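Local structure of actinorhodin polyketide putative beta-ketoacyl synthase 2 (Streptomyces coelicolor A3, 1TQY) at residues G346-D349 against V350-L354; G116-F119 against T120-F124. The protein serves as the chain length factor, the ketosynthase-like partner subunit probably needed to build the polyketide of the antibiotic actinorhodin. All blocks are in the same frame, centred on the assembly; numbering follows the deposited sequence.

Contact 1: G346-D349 against V350-L354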
ATOM      1  N   GLY B 346     -15.007  -0.971   2.033  1.00 23.20           N
ATOM      2  CA  GLY B 346     -15.196  -2.078   1.112  1.00 23.05           C
ATOM      3  C   GLY B 346     -15.374  -3.371   1.895  1.00 24.73           C
ATOM      4  O   GLY B 346     -16.349  -4.119   1.704  1.00 24.01           O
ATOM      5  N   PRO B 347     -14.429  -3.668   2.792  1.00 24.83           N
ATOM      6  CA  PRO B 347     -14.492  -4.881   3.608  1.00 24.70           C
ATOM      7  C   PRO B 347     -15.816  -5.033   4.359  1.00 24.70           C
ATOM      8  O   PRO B 347     -16.395  -6.118   4.389  1.00 23.62           O
ATOM      9  CB  PRO B 347     -13.295  -4.716   4.537  1.00 23.38           C
ATOM     10  CG  PRO B 347     -12.282  -4.096   3.609  1.00 23.10           C
ATOM     11  CD  PRO B 347     -13.115  -3.014   2.924  1.00 22.72           C
ATOM     12  N   LEU B 348     -16.298  -3.941   4.951  1.00 25.25           N
ATOM     13  CA  LEU B 348     -17.550  -3.983   5.702  1.00 26.44           C
ATOM     14  C   LEU B 348     -18.749  -4.209   4.775  1.00 26.16           C
ATOM     15  O   LEU B 348     -19.710  -4.904   5.131  1.00 25.42           O
ATOM     16  CB  LEU B 348     -17.741  -2.696   6.517  1.00 26.18           C
ATOM     17  CG  LEU B 348     -18.852  -2.783   7.571  1.00 25.32           C
ATOM     18  CD1 LEU B 348     -18.595  -3.986   8.465  1.00 23.88           C
ATOM     19  CD2 LEU B 348     -18.901  -1.506   8.405  1.00 24.60           C
ATOM     20  N   ASP B 349     -18.692  -3.618   3.586  1.00 27.09           N
ATOM     21  CA  ASP B 349     -19.749  -3.789   2.592  1.00 27.47           C
ATOM     22  C   ASP B 349     -19.807  -5.268   2.200  1.00 25.98           C
ATOM     23  O   ASP B 349     -20.888  -5.850   2.080  1.00 25.55           O
ATOM     24  CB  ASP B 349     -19.460  -2.917   1.362  1.00 29.30           C
ATOM     25  CG  ASP B 349     -20.055  -1.511   1.481  1.00 33.04           C
ATOM     26  OD1 ASP B 349     -20.430  -1.083   2.602  1.00 33.25           O
ATOM     27  OD2 ASP B 349     -20.139  -0.818   0.440  1.00 38.42           O
ATOM     28  N   VAL B 350     -18.635  -5.871   2.011  1.00 25.73           N
ATOM     29  CA  VAL B 350     -18.548  -7.282   1.665  1.00 22.35           C
ATOM     30  C   VAL B 350     -19.188  -8.142   2.758  1.00 22.12           C
ATOM     31  O   VAL B 350     -19.945  -9.070   2.469  1.00 20.36           O
ATOM     32  CB  VAL B 350     -17.080  -7.714   1.462  1.00 23.45           C
ATOM     33  CG1 VAL B 350     -16.984  -9.240   1.389  1.00 21.79           C
ATOM     34  CG2 VAL B 350     -16.543  -7.092   0.161  1.00 21.87           C
ATOM     35  N   VAL B 351     -18.876  -7.836   4.013  1.00 21.53           N
ATOM     36  CA  VAL B 351     -19.441  -8.577   5.134  1.00 21.25           C
ATOM     37  C   VAL B 351     -20.956  -8.420   5.142  1.00 22.96           C
ATOM     38  O   VAL B 351     -21.697  -9.385   5.330  1.00 20.93           O
ATOM     39  CB  VAL B 351     -18.892  -8.067   6.487  1.00 20.08           C
ATOM     40  CG1 VAL B 351     -19.668  -8.704   7.642  1.00 19.60           C
ATOM     41  CG2 VAL B 351     -17.421  -8.401   6.612  1.00 19.98           C
ATOM     42  N   THR B 352     -21.417  -7.193   4.932  1.00 24.41           N
ATOM     43  CA  THR B 352     -22.846  -6.913   4.932  1.00 24.76           C
ATOM     44  C   THR B 352     -23.545  -7.672   3.802  1.00 24.60           C
ATOM     45  O   THR B 352     -24.639  -8.211   3.999  1.00 26.25           O
ATOM     46  CB  THR B 352     -23.080  -5.402   4.818  1.00 24.85           C
ATOM     47  OG1 THR B 352     -22.273  -4.733   5.801  1.00 27.39           O
ATOM     48  CG2 THR B 352     -24.533  -5.062   5.078  1.00 23.24           C
ATOM     49  N   ALA B 353     -22.901  -7.743   2.639  1.00 23.03           N
ATOM     50  CA  ALA B 353     -23.460  -8.458   1.488  1.00 24.35           C
ATOM     51  C   ALA B 353     -23.542  -9.965   1.750  1.00 24.86           C
ATOM     52  O   ALA B 353     -24.580 -10.592   1.505  1.00 24.33           O
ATOM     53  CB  ALA B 353     -22.613  -8.189   0.252  1.00 20.75           C
ATOM     54  N   LEU B 354     -22.457 -10.545   2.265  1.00 26.14           N
ATOM     55  CA  LEU B 354     -22.431 -11.985   2.556  1.00 28.00           C
ATOM     56  C   LEU B 354     -23.542 -12.370   3.535  1.00 28.09           C
ATOM     57  O   LEU B 354     -24.162 -13.429   3.415  1.00 28.31           O
ATOM     58  CB  LEU B 354     -21.062 -12.390   3.127  1.00 27.66           C
ATOM     59  CG  LEU B 354     -19.927 -12.375   2.090  1.00 28.55           C
ATOM     60  CD1 LEU B 354     -18.557 -12.412   2.759  1.00 27.68           C
ATOM     61  CD2 LEU B 354     -20.116 -13.555   1.160  1.00 28.22           C
TER

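Contact 2: G116-F119 against T120-F124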
ATOM      1  N   GLY B 116      -1.730   5.374  11.036  1.00 22.38           N
ATOM      2  CA  GLY B 116      -1.939   5.748  12.423  1.00 23.75           C
ATOM      3  C   GLY B 116      -1.830   7.244  12.591  1.00 23.97           C
ATOM      4  O   GLY B 116      -0.896   7.725  13.216  1.00 24.63           O
ATOM      5  N   PHE B 117      -2.798   7.986  12.053  1.00 24.40           N
ATOM      6  CA  PHE B 117      -2.749   9.436  12.116  1.00 23.53           C
ATOM      7  C   PHE B 117      -2.861  10.069  13.514  1.00 22.30           C
ATOM      8  O   PHE B 117      -2.143  11.022  13.792  1.00 21.62           O
ATOM      9  CB  PHE B 117      -3.791  10.044  11.175  1.00 22.37           C
ATOM     10  CG  PHE B 117      -3.364  11.364  10.591  1.00 21.44           C
ATOM     11  CD1 PHE B 117      -2.332  11.422   9.664  1.00 19.43           C
ATOM     12  CD2 PHE B 117      -3.939  12.552  11.026  1.00 19.23           C
ATOM     13  CE1 PHE B 117      -1.871  12.640   9.178  1.00 18.42           C
ATOM     14  CE2 PHE B 117      -3.480  13.778  10.543  1.00 20.97           C
ATOM     15  CZ  PHE B 117      -2.442  13.819   9.620  1.00 20.14           C
ATOM     16  N   ASP B 118      -3.745   9.568  14.380  1.00 22.80           N
ATOM     17  CA  ASP B 118      -3.857  10.127  15.721  1.00 24.23           C
ATOM     18  C   ASP B 118      -2.476  10.026  16.367  1.00 25.14           C
ATOM     19  O   ASP B 118      -1.970  10.982  16.952  1.00 27.38           O
ATOM     20  CB  ASP B 118      -4.865   9.353  16.574  1.00 24.63           C
ATOM     21  CG  ASP B 118      -4.912   9.858  18.018  1.00 25.92           C
ATOM     22  OD1 ASP B 118      -5.582  10.872  18.290  1.00 24.67           O
ATOM     23  OD2 ASP B 118      -4.268   9.239  18.876  1.00 25.63           O
ATOM     24  N   PHE B 119      -1.864   8.857  16.243  1.00 24.86           N
ATOM     25  CA  PHE B 119      -0.550   8.633  16.815  1.00 24.57           C
ATOM     26  C   PHE B 119       0.491   9.581  16.233  1.00 23.60           C
ATOM     27  O   PHE B 119       1.229  10.226  16.974  1.00 22.01           O
ATOM     28  CB  PHE B 119      -0.105   7.177  16.598  1.00 24.27           C
ATOM     29  CG  PHE B 119       1.064   6.765  17.459  1.00 24.55           C
ATOM     30  CD1 PHE B 119       2.350   7.229  17.190  1.00 21.94           C
ATOM     31  CD2 PHE B 119       0.866   5.947  18.569  1.00 25.72           C
ATOM     32  CE1 PHE B 119       3.422   6.891  18.012  1.00 24.14           C
ATOM     33  CE2 PHE B 119       1.933   5.604  19.399  1.00 26.37           C
ATOM     34  CZ  PHE B 119       3.214   6.078  19.117  1.00 24.44           C
ATOM     35  N   THR B 120       0.554   9.691  14.912  1.00 22.81           N
ATOM     36  CA  THR B 120       1.569  10.563  14.329  1.00 23.64           C
ATOM     37  C   THR B 120       1.356  12.048  14.639  1.00 21.50           C
ATOM     38  O   THR B 120       2.326  12.798  14.755  1.00 20.89           O
ATOM     39  CB  THR B 120       1.698  10.337  12.786  1.00 24.33           C
ATOM     40  OG1 THR B 120       2.950  10.858  12.342  1.00 27.81           O
ATOM     41  CG2 THR B 120       0.589  11.054  12.017  1.00 26.45           C
ATOM     42  N   HIS B 121       0.100  12.476  14.768  1.00 21.42           N
ATOM     43  CA  HIS B 121      -0.182  13.879  15.080  1.00 20.11           C
ATOM     44  C   HIS B 121       0.443  14.220  16.437  1.00 21.31           C
ATOM     45  O   HIS B 121       1.128  15.237  16.588  1.00 22.26           O
ATOM     46  CB  HIS B 121      -1.691  14.126  15.123  1.00 19.05           C
ATOM     47  CG  HIS B 121      -2.075  15.555  15.383  1.00 21.01           C
ATOM     48  ND1 HIS B 121      -3.383  15.942  15.584  1.00 19.71           N
ATOM     49  CD2 HIS B 121      -1.328  16.680  15.507  1.00 19.45           C
ATOM     50  CE1 HIS B 121      -3.425  17.242  15.821  1.00 19.26           C
ATOM     51  NE2 HIS B 121      -2.193  17.713  15.781  1.00 19.64           N
ATOM     52  N   ARG B 122       0.224  13.361  17.425  1.00 21.17           N
ATOM     53  CA  ARG B 122       0.792  13.596  18.752  1.00 22.48           C
ATOM     54  C   ARG B 122       2.319  13.627  18.682  1.00 22.40           C
ATOM     55  O   ARG B 122       2.967  14.395  19.401  1.00 22.67           O
ATOM     56  CB  ARG B 122       0.330  12.507  19.735  1.00 21.33           C
ATOM     57  CG  ARG B 122      -1.180  12.402  19.852  1.00 21.10           C
ATOM     58  CD  ARG B 122      -1.619  11.172  20.608  1.00 20.23           C
ATOM     59  NE  ARG B 122      -3.072  11.067  20.600  1.00 22.28           N
ATOM     60  CZ  ARG B 122      -3.886  11.932  21.198  1.00 22.31           C
ATOM     61  NH1 ARG B 122      -3.386  12.963  21.862  1.00 23.87           N
ATOM     62  NH2 ARG B 122      -5.201  11.783  21.112  1.00 20.19           N
ATOM     63  N   GLU B 123       2.911  12.806  17.817  1.00 22.22           N
ATOM     64  CA  GLU B 123       4.374  12.795  17.713  1.00 23.40           C
ATOM     65  C   GLU B 123       4.875  14.067  17.043  1.00 23.30           C
ATOM     66  O   GLU B 123       5.962  14.559  17.361  1.00 23.89           O
ATOM     67  CB  GLU B 123       4.861  11.546  16.960  1.00 24.49           C
ATOM     68  CG  GLU B 123       4.673  10.230  17.731  1.00 27.19           C
ATOM     69  CD  GLU B 123       5.223  10.281  19.162  1.00 30.72           C
ATOM     70  OE1 GLU B 123       6.307  10.876  19.369  1.00 28.98           O
ATOM     71  OE2 GLU B 123       4.574   9.706  20.073  1.00 30.56           O
ATOM     72  N   PHE B 124       4.084  14.604  16.119  1.00 24.17           N
ATOM     73  CA  PHE B 124       4.453  15.852  15.434  1.00 24.28           C
ATOM     74  C   PHE B 124       4.412  16.993  16.445  1.00 25.15           C
ATOM     75  O   PHE B 124       5.260  17.888  16.431  1.00 23.59           O
ATOM     76  CB  PHE B 124       3.458  16.167  14.312  1.00 23.86           C
ATOM     77  CG  PHE B 124       3.898  15.707  12.960  1.00 23.85           C
ATOM     78  CD1 PHE B 124       4.872  16.411  12.260  1.00 25.33           C
ATOM     79  CD2 PHE B 124       3.307  14.601  12.364  1.00 23.43           C
ATOM     80  CE1 PHE B 124       5.251  16.029  10.977  1.00 26.39           C
ATOM     81  CE2 PHE B 124       3.675  14.200  11.075  1.00 25.54           C
ATOM     82  CZ  PHE B 124       4.648  14.918  10.379  1.00 25.76           C
TER

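Contact 1: G346-D349 against V350-L354
Val-350 opens the second segment by giving its backbone N-H to Gly-346 O at 2.9 Å. Its CG2 branch lies beside its own backbone N and points back along the helix, so CG2 of Val-350 rests 3.4 Å from Gly-346 O. Val-351 repeats the pattern one step on: its N is 3.0 Å from Pro-347 O, and its CG2 comes to 3.3 Å from the same oxygen. Pro-347 lacks an N-H, which costs nothing in the first turn of a helix, where amides have no carbonyl of a preceding turn to bind. Thr-352 holds Leu-348 O with two groups, which arrive from opposite faces of the carbonyl plane. The backbone N of Thr-352 donates to Leu-348 O at 2.9 Å. The hydroxyl OG1 of Thr-352 donates to Leu-348 O at 2.7 Å, well above the plane, because a chi1 of -50° folds it back beside the backbone N. Ala-353 gives its N-H to Asp-349 O at 2.8 Å, and its methyl is small enough to sit close to that same oxygen. Beta-branched valines suit this helix: one branch of each covers a carbonyl of the preceding turn, and the side chains pack on the strands nearby, both valines on Leu-242, Val-351 also on Val-18, and Val-350, like Ala-353, on Leu-408. The chemistry implies that the polar groups of this buried helix are satisfied. The threonine hydroxyl is bonded to the carbonyl of Leu-348 one turn back and to Tyr-29, and the carboxylate of Asp-349 is held in a salt bridge by Lys-335, which would favour its charged form.

Contact 2: G116-F119 against T120-F124
Asp-118 and Arg-122 meet because their side chains leave the helix in complementary ways: CG of Asp-118 is anti to the backbone N (chi1 175°), whereas CG of Arg-122 lies beside its N and the chain then runs extended from CG to NE, back toward the preceding turn. NE of Arg-122 reaches Asp-118 OD2 at 2.8 Å with a nearly straight N-H. The oxygen sits at the edge of the guanidinium, in its plane, but is itself approached from above the carboxylate plane, and the two flat groups stand 63° apart. Consistent with that twist, the second bond, from NH2 of Arg-122 to Asp-118 OD1, is weak. Along the way Arg-122 CG grazes Asp-118 O at 3.3 Å. Phe-119 and Glu-123 lie side by side and point the same way, with Phe-119 CE1 3.6 Å from Glu-123 CG. The glutamate thus lends its CG methylene to the ring. Its OE1 accepts from Ser-136 N, while OE2, still close to CE1 of the ring, is salt-bridged to Lys-126. Thr-120 sends its CG2 methyl to Phe-117 CD1 at 3.8 Å, and its hydroxyl bonds to Glu-139. His-121 donates its N to Phe-117 O at 2.8 Å, its imidazole bonding to Asp-200 and stacking on an aromatic ring of a neighbouring subunit. Gly-116 occupies the N-cap, and its carbonyl O takes the amide N of Thr-120 at 3.0 Å. An acid at position 118 suits this end, where its negative charge probably interacts favourably with the helix dipole as well as with the arginine. These are the N-cap and first two turns of helix 117-129, with an i to i+4 Asp-Arg salt bridge, at the subunit interface of a ketosynthase-type dimer.

In the fold
From the N terminus the chain passes through strand 106-111 and enters helix 117-129, where contact 2 spans its first turns; much later, after strand 330-332, it enters helix 345-359, where contact 1 does the same. Each joins neighbouring turns of one helix, so neither closes a long loop; they follow in series without nesting or crossing. The centres of contact 1 and contact 2 are about 29 Å apart, and the nearest atoms of contact 1 and contact 2 about 16 Å. Contact 2 lies far out, linking its helix to helix 139-142, the loop at Asp-200 and a neighbouring subunit. Contact 1 lies near the centre, packing against strands 11-20, 238-246 and 402-410, consistent with a buried helix of the thiolase fold.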